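Local structure of RabGDI protein (3P1W) at residues Leu62-Thr65 and Asn66-Thr70; Phe248-Leu252 and Tyr253-Gly257. The protein probably acts as a Rab GDP-dissociation inhibitor, holding Rab GTPases in their GDP-bound form during vesicle transport. All coordinates share one frame; numbering follows the deposited sequence.

Contact 1. Residues Leu62-Thr65 and Asn66-Thr70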
ATOM      1  N   LEU A  62     -13.326  -5.668  -7.919  1.00 24.21           N
ATOM      2  CA  LEU A  62     -14.761  -5.985  -8.131  1.00 25.24           C
ATOM      3  C   LEU A  62     -15.436  -5.056  -9.149  1.00 25.89           C
ATOM      4  O   LEU A  62     -15.220  -3.840  -9.153  1.00 24.81           O
ATOM      5  CB  LEU A  62     -15.519  -5.909  -6.805  1.00 25.17           C
ATOM      6  CG  LEU A  62     -15.245  -6.946  -5.689  1.00 27.60           C
ATOM      7  CD1 LEU A  62     -13.786  -7.028  -5.372  1.00 31.60           C
ATOM      8  CD2 LEU A  62     -16.020  -6.567  -4.401  1.00 26.70           C
ATOM      9  N   ASN A  63     -16.270  -5.627 -10.009  1.00 26.47           N
ATOM     10  CA  ASN A  63     -17.161  -4.815 -10.831  1.00 27.70           C
ATOM     11  C   ASN A  63     -18.402  -4.433 -10.032  1.00 27.64           C
ATOM     12  O   ASN A  63     -18.467  -4.693  -8.837  1.00 26.50           O
ATOM     13  CB  ASN A  63     -17.503  -5.527 -12.150  1.00 29.25           C
ATOM     14  CG  ASN A  63     -18.273  -6.830 -11.970  1.00 29.90           C
ATOM     15  OD1 ASN A  63     -18.790  -7.145 -10.897  1.00 27.61           O
ATOM     16  ND2 ASN A  63     -18.354  -7.601 -13.059  1.00 31.45           N
ATOM     17  N   LEU A  64     -19.394  -3.824 -10.673  1.00 29.11           N
ATOM     18  CA  LEU A  64     -20.592  -3.421  -9.933  1.00 30.01           C
ATOM     19  C   LEU A  64     -21.335  -4.594  -9.356  1.00 30.56           C
ATOM     20  O   LEU A  64     -21.694  -4.579  -8.194  1.00 30.13           O
ATOM     21  CB  LEU A  64     -21.577  -2.680 -10.834  1.00 31.04           C
ATOM     22  CG  LEU A  64     -21.441  -1.205 -11.019  1.00 31.66           C
ATOM     23  CD1 LEU A  64     -22.505  -0.817 -12.055  1.00 32.25           C
ATOM     24  CD2 LEU A  64     -21.591  -0.485  -9.692  1.00 28.84           C
ATOM     25  N   THR A  65     -21.623  -5.593 -10.196  1.00 31.74           N
ATOM     26  CA  THR A  65     -22.337  -6.785  -9.746  1.00 32.30           C
ATOM     27  C   THR A  65     -21.685  -7.368  -8.508  1.00 31.43           C
ATOM     28  O   THR A  65     -22.351  -7.690  -7.530  1.00 31.29           O
ATOM     29  CB  THR A  65     -22.407  -7.837 -10.851  1.00 33.51           C
ATOM     30  OG1 THR A  65     -23.198  -7.312 -11.915  1.00 36.44           O
ATOM     31  CG2 THR A  65     -23.021  -9.154 -10.353  1.00 34.50           C
ATOM     32  N   ASN A  66     -20.369  -7.485  -8.536  1.00 30.54           N
ATOM     33  CA  ASN A  66     -19.701  -8.157  -7.458  1.00 30.38           C
ATOM     34  C   ASN A  66     -19.564  -7.264  -6.236  1.00 27.96           C
ATOM     35  O   ASN A  66     -19.670  -7.757  -5.138  1.00 27.68           O
ATOM     36  CB  ASN A  66     -18.403  -8.796  -7.937  1.00 31.19           C
ATOM     37  CG  ASN A  66     -18.669 -10.009  -8.822  1.00 34.50           C
ATOM     38  OD1 ASN A  66     -19.476 -10.890  -8.481  1.00 39.87           O
ATOM     39  ND2 ASN A  66     -18.028 -10.047  -9.968  1.00 36.48           N
ATOM     40  N   LEU A  67     -19.437  -5.949  -6.431  1.00 27.05           N
ATOM     41  CA  LEU A  67     -19.380  -5.013  -5.311  1.00 25.77           C
ATOM     42  C   LEU A  67     -20.694  -5.113  -4.547  1.00 25.12           C
ATOM     43  O   LEU A  67     -20.715  -5.266  -3.320  1.00 22.33           O
ATOM     44  CB  LEU A  67     -19.145  -3.595  -5.831  1.00 25.75           C
ATOM     45  CG  LEU A  67     -18.931  -2.468  -4.855  1.00 26.97           C
ATOM     46  CD1 LEU A  67     -17.609  -2.690  -4.089  1.00 22.88           C
ATOM     47  CD2 LEU A  67     -18.947  -1.127  -5.598  1.00 29.18           C
ATOM     48  N   TYR A  68     -21.800  -5.085  -5.298  1.00 25.07           N
ATOM     49  CA  TYR A  68     -23.120  -5.133  -4.692  1.00 25.84           C
ATOM     50  C   TYR A  68     -23.421  -6.500  -4.095  1.00 26.05           C
ATOM     51  O   TYR A  68     -23.987  -6.585  -3.010  1.00 25.72           O
ATOM     52  CB  TYR A  68     -24.217  -4.667  -5.698  1.00 26.53           C
ATOM     53  CG  TYR A  68     -24.488  -3.176  -5.603  1.00 25.98           C
ATOM     54  CD1 TYR A  68     -23.604  -2.243  -6.154  1.00 26.44           C
ATOM     55  CD2 TYR A  68     -25.599  -2.696  -4.924  1.00 24.24           C
ATOM     56  CE1 TYR A  68     -23.813  -0.866  -6.017  1.00 24.81           C
ATOM     57  CE2 TYR A  68     -25.823  -1.330  -4.800  1.00 25.45           C
ATOM     58  CZ  TYR A  68     -24.928  -0.424  -5.343  1.00 24.51           C
ATOM     59  OH  TYR A  68     -25.155   0.919  -5.221  1.00 26.88           O
ATOM     60  N   ASN A  69     -23.040  -7.576  -4.780  1.00 26.68           N
ATOM     61  CA  ASN A  69     -23.272  -8.917  -4.238  1.00 27.42           C
ATOM     62  C   ASN A  69     -22.545  -9.101  -2.922  1.00 26.70           C
ATOM     63  O   ASN A  69     -23.045  -9.789  -2.012  1.00 26.61           O
ATOM     64  CB  ASN A  69     -22.842 -10.019  -5.226  1.00 28.46           C
ATOM     65  CG  ASN A  69     -23.867 -10.253  -6.344  1.00 33.30           C
ATOM     66  OD1 ASN A  69     -24.963  -9.686  -6.339  1.00 36.96           O
ATOM     67  ND2 ASN A  69     -23.499 -11.088  -7.316  1.00 35.14           N
ATOM     68  N   THR A  70     -21.355  -8.502  -2.839  1.00 24.42           N
ATOM     69  CA  THR A  70     -20.472  -8.665  -1.687  1.00 24.07           C
ATOM     70  C   THR A  70     -20.914  -7.850  -0.488  1.00 22.73           C
ATOM     71  O   THR A  70     -20.945  -8.363   0.610  1.00 22.51           O
ATOM     72  CB  THR A  70     -18.998  -8.305  -2.056  1.00 23.34           C
ATOM     73  OG1 THR A  70     -18.537  -9.216  -3.068  1.00 24.83           O
ATOM     74  CG2 THR A  70     -18.086  -8.359  -0.824  1.00 24.59           C
TER
HETATM   75  O   HOH W   1     -15.898  -8.607 -10.259  1.00 35.03           O

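Contact 2. Residues Phe248-Leu252 and Tyr253-Gly257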
ATOM      1  N   PHE A 248       3.508   9.147  -7.099  1.00 25.53           N
ATOM      2  CA  PHE A 248       2.767   7.879  -7.051  1.00 24.69           C
ATOM      3  C   PHE A 248       2.092   7.550  -8.372  1.00 25.41           C
ATOM      4  O   PHE A 248       1.605   8.451  -9.072  1.00 26.81           O
ATOM      5  CB  PHE A 248       1.688   7.892  -5.949  1.00 22.74           C
ATOM      6  CG  PHE A 248       2.236   8.116  -4.585  1.00 22.61           C
ATOM      7  CD1 PHE A 248       2.749   7.062  -3.844  1.00 21.78           C
ATOM      8  CD2 PHE A 248       2.266   9.393  -4.047  1.00 23.53           C
ATOM      9  CE1 PHE A 248       3.302   7.295  -2.579  1.00 23.07           C
ATOM     10  CE2 PHE A 248       2.804   9.620  -2.776  1.00 24.39           C
ATOM     11  CZ  PHE A 248       3.308   8.574  -2.052  1.00 24.83           C
ATOM     12  N   ILE A 249       2.055   6.249  -8.674  1.00 26.24           N
ATOM     13  CA  ILE A 249       1.342   5.713  -9.834  1.00 26.79           C
ATOM     14  C   ILE A 249       0.388   4.610  -9.434  1.00 25.95           C
ATOM     15  O   ILE A 249       0.480   4.037  -8.333  1.00 24.22           O
ATOM     16  CB  ILE A 249       2.305   5.184 -10.932  1.00 28.33           C
ATOM     17  CG1 ILE A 249       3.251   4.104 -10.384  1.00 28.35           C
ATOM     18  CG2 ILE A 249       3.074   6.362 -11.529  1.00 28.93           C
ATOM     19  CD1 ILE A 249       4.200   3.503 -11.466  1.00 31.37           C
ATOM     20  N   TYR A 250      -0.518   4.309 -10.365  1.00 26.03           N
ATOM     21  CA  TYR A 250      -1.543   3.298 -10.179  1.00 24.89           C
ATOM     22  C   TYR A 250      -1.922   2.815 -11.577  1.00 26.36           C
ATOM     23  O   TYR A 250      -1.922   3.605 -12.527  1.00 27.25           O
ATOM     24  CB  TYR A 250      -2.738   3.939  -9.482  1.00 24.50           C
ATOM     25  CG  TYR A 250      -3.895   3.065  -9.033  1.00 21.74           C
ATOM     26  CD1 TYR A 250      -3.776   2.173  -7.971  1.00 23.61           C
ATOM     27  CD2 TYR A 250      -5.152   3.232  -9.596  1.00 24.70           C
ATOM     28  CE1 TYR A 250      -4.866   1.448  -7.548  1.00 22.45           C
ATOM     29  CE2 TYR A 250      -6.239   2.512  -9.173  1.00 24.71           C
ATOM     30  CZ  TYR A 250      -6.099   1.622  -8.170  1.00 24.08           C
ATOM     31  OH  TYR A 250      -7.233   0.929  -7.776  1.00 28.84           O
ATOM     32  N   PRO A 251      -2.160   1.511 -11.730  1.00 27.14           N
ATOM     33  CA  PRO A 251      -2.407   1.009 -13.073  1.00 29.01           C
ATOM     34  C   PRO A 251      -3.777   1.357 -13.591  1.00 29.66           C
ATOM     35  O   PRO A 251      -4.724   1.424 -12.827  1.00 28.01           O
ATOM     36  CB  PRO A 251      -2.304  -0.512 -12.931  1.00 28.68           C
ATOM     37  CG  PRO A 251      -1.849  -0.790 -11.567  1.00 28.15           C
ATOM     38  CD  PRO A 251      -2.069   0.438 -10.734  1.00 26.54           C
ATOM     39  N   LEU A 252      -3.876   1.540 -14.902  1.00 31.84           N
ATOM     40  CA  LEU A 252      -5.159   1.632 -15.548  1.00 33.05           C
ATOM     41  C   LEU A 252      -5.955   0.366 -15.215  1.00 33.15           C
ATOM     42  O   LEU A 252      -5.453  -0.758 -15.350  1.00 34.06           O
ATOM     43  CB  LEU A 252      -4.976   1.802 -17.066  1.00 35.04           C
ATOM     44  CG  LEU A 252      -6.207   2.017 -17.934  1.00 36.87           C
ATOM     45  CD1 LEU A 252      -6.934   3.273 -17.508  1.00 37.91           C
ATOM     46  CD2 LEU A 252      -5.816   2.103 -19.411  1.00 37.88           C
ATOM     47  N   TYR A 253      -7.195   0.555 -14.763  1.00 32.86           N
ATOM     48  CA  TYR A 253      -8.090  -0.538 -14.360  1.00 33.25           C
ATOM     49  C   TYR A 253      -7.771  -1.089 -12.973  1.00 32.19           C
ATOM     50  O   TYR A 253      -8.430  -2.022 -12.507  1.00 31.66           O
ATOM     51  CB  TYR A 253      -8.116  -1.695 -15.382  1.00 34.84           C
ATOM     52  CG  TYR A 253      -8.305  -1.247 -16.793  1.00 37.75           C
ATOM     53  CD1 TYR A 253      -9.390  -0.452 -17.152  1.00 40.33           C
ATOM     54  CD2 TYR A 253      -7.396  -1.608 -17.787  1.00 40.93           C
ATOM     55  CE1 TYR A 253      -9.556  -0.024 -18.462  1.00 41.10           C
ATOM     56  CE2 TYR A 253      -7.559  -1.188 -19.098  1.00 42.57           C
ATOM     57  CZ  TYR A 253      -8.637  -0.399 -19.426  1.00 44.64           C
ATOM     58  OH  TYR A 253      -8.811   0.023 -20.725  1.00 46.30           O
ATOM     59  N   GLY A 254      -6.765  -0.514 -12.316  1.00 32.29           N
ATOM     60  CA  GLY A 254      -6.458  -0.848 -10.935  1.00 31.83           C
ATOM     61  C   GLY A 254      -5.534  -2.030 -10.738  1.00 32.85           C
ATOM     62  O   GLY A 254      -4.988  -2.594 -11.704  1.00 34.13           O
ATOM     63  N   LEU A 255      -5.364  -2.406  -9.477  1.00 31.69           N
ATOM     64  CA  LEU A 255      -4.380  -3.412  -9.101  1.00 32.66           C
ATOM     65  C   LEU A 255      -4.755  -4.856  -9.532  1.00 33.93           C
ATOM     66  O   LEU A 255      -4.026  -5.786  -9.212  1.00 33.62           O
ATOM     67  CB  LEU A 255      -4.107  -3.365  -7.594  1.00 30.98           C
ATOM     68  CG  LEU A 255      -3.434  -2.085  -7.063  1.00 31.51           C
ATOM     69  CD1 LEU A 255      -3.392  -2.104  -5.540  1.00 28.95           C
ATOM     70  CD2 LEU A 255      -2.025  -1.878  -7.656  1.00 29.46           C
ATOM     71  N   GLY A 256      -5.856  -5.019 -10.279  1.00 35.63           N
ATOM     72  CA  GLY A 256      -6.311  -6.329 -10.770  1.00 35.76           C
ATOM     73  C   GLY A 256      -5.560  -6.778 -11.999  1.00 37.54           C
ATOM     74  O   GLY A 256      -5.547  -7.960 -12.344  1.00 38.81           O
ATOM     75  N   GLY A 257      -4.920  -5.840 -12.682  1.00 37.81           N
ATOM     76  CA  GLY A 257      -4.007  -6.207 -13.735  1.00 39.07           C
ATOM     77  C   GLY A 257      -2.809  -6.941 -13.186  1.00 38.28           C
ATOM     78  O   GLY A 257      -2.095  -7.592 -13.943  1.00 39.84           O
TER
HETATM   79  O   HOH W   2      -5.022  -3.339 -14.160  1.00 38.39           O

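Contact 1. Residues Leu62-Thr65 and Asn66-Thr70
N66 is tied to N63 at the start of helix 64-71, once directly and once through water. Its backbone N donates to N63 OD1 (2.9 Å, N-H...acceptor angle 157°), nearly along the C=O axis of the accepting amide. N63 can reach it because its CG sits between its own backbone N and carbonyl carbon (chi1 63°), which curls the amide back over the first turn. The side chain of N66 folds toward the same end: its amide plane lies only 12° from that of N63, and a water accepts from both N63 N and N66 ND2 (2.6 Å to the latter), tying the two residues on a second path. N63 is thus a textbook N-cap, in which a side-chain oxygen takes up a backbone N-H for which no preceding turn supplies a carbonyl. L67 N continues the turn by bonding N63 O, while CD2 of L62, the residue before the cap, rests 3.8 Å from L67 CA, so that the end of strand 61-62 packs onto the helix. Y68 N goes to L64 O at 2.9 Å, and L64 CD2 approaches CE1 of the Y68 ring at 4.3 Å. N69 N donates to T65 O, and the N69 side chain runs alongside that of T65, whose hydroxyl is itself hydrogen-bonded to N84. At T70, OG1 turns back onto N66 O (2.8 Å), reaching this carbonyl from the face opposite to that used by T70 N.

Contact 2. Residues Phe248-Leu252 and Tyr253-Gly257
Two first torsions bring Y250 and L255 together: Y250 extends CG opposite its own backbone N (chi1 -174°), whereas L255 turns CG opposite its carbonyl carbon (chi1 -66°). The two side chains cross at about a right angle, with Y250 CE1 3.8 Å from L255 CG. L255 CD2 also reaches P251 CD at 3.9 Å, so the leucine bridges the tyrosine and the proline. G254 passes beside the phenol end of Y250, and its lack of a side chain allows the phenol to lie close: Y250 OH is 3.7 Å from G254 CA. The backbone angles of G254 call for glycine in their own right, since a CB would be jammed against the preceding carbonyl oxygen. The Y250 hydroxyl is hydrogen-bonded to D90, whose carboxylate oxygen OD2 also takes L255 N; a single acceptor thereby fixes both the tyrosine and the backbone just after G254. G254 N donates to P251 O (2.9 Å) from well above the carbonyl plane, an approach that goes with the tight reversal of the chain. Farther out, L252 and Y253 lie side by side, and L252 CG stands 3.6 Å from the centroid of the Y253 ring, 10° off its normal, a CH-pi contact over the ring face. A water donates to both L252 O (2.9 Å) and G254 O (2.6 Å), linking two carbonyls of the loop. What results is a type II beta turn, P251 to G254, with Y253 in its positive-phi position, and a type I turn, G254 to G257: two consecutive beta turns that share G254, carrying the chain from strand 248-251 into helix 257-268.

Along the chain contact 1 closes long before contact 2 opens, and in space their centres stand 18 Å apart, with nearest atoms about 8 Å from each other and no touch. Both mark passages from strand to helix: 61-62 into 64-71 in contact 1, and 248-251 into 257-268 in contact 2. Contact 1 lies toward the periphery, 22 Å from the centre of the chain, and contact 2 deeper, at 12 Å. Strand 89-90 relates them: it pairs with 61-62, V89 bonding the backbone of L62, while the next residue, D90, faces contact 2. One short strand thus touches both an outer helix start and the turn that follows strand 248-251 of the larger mixed sheet.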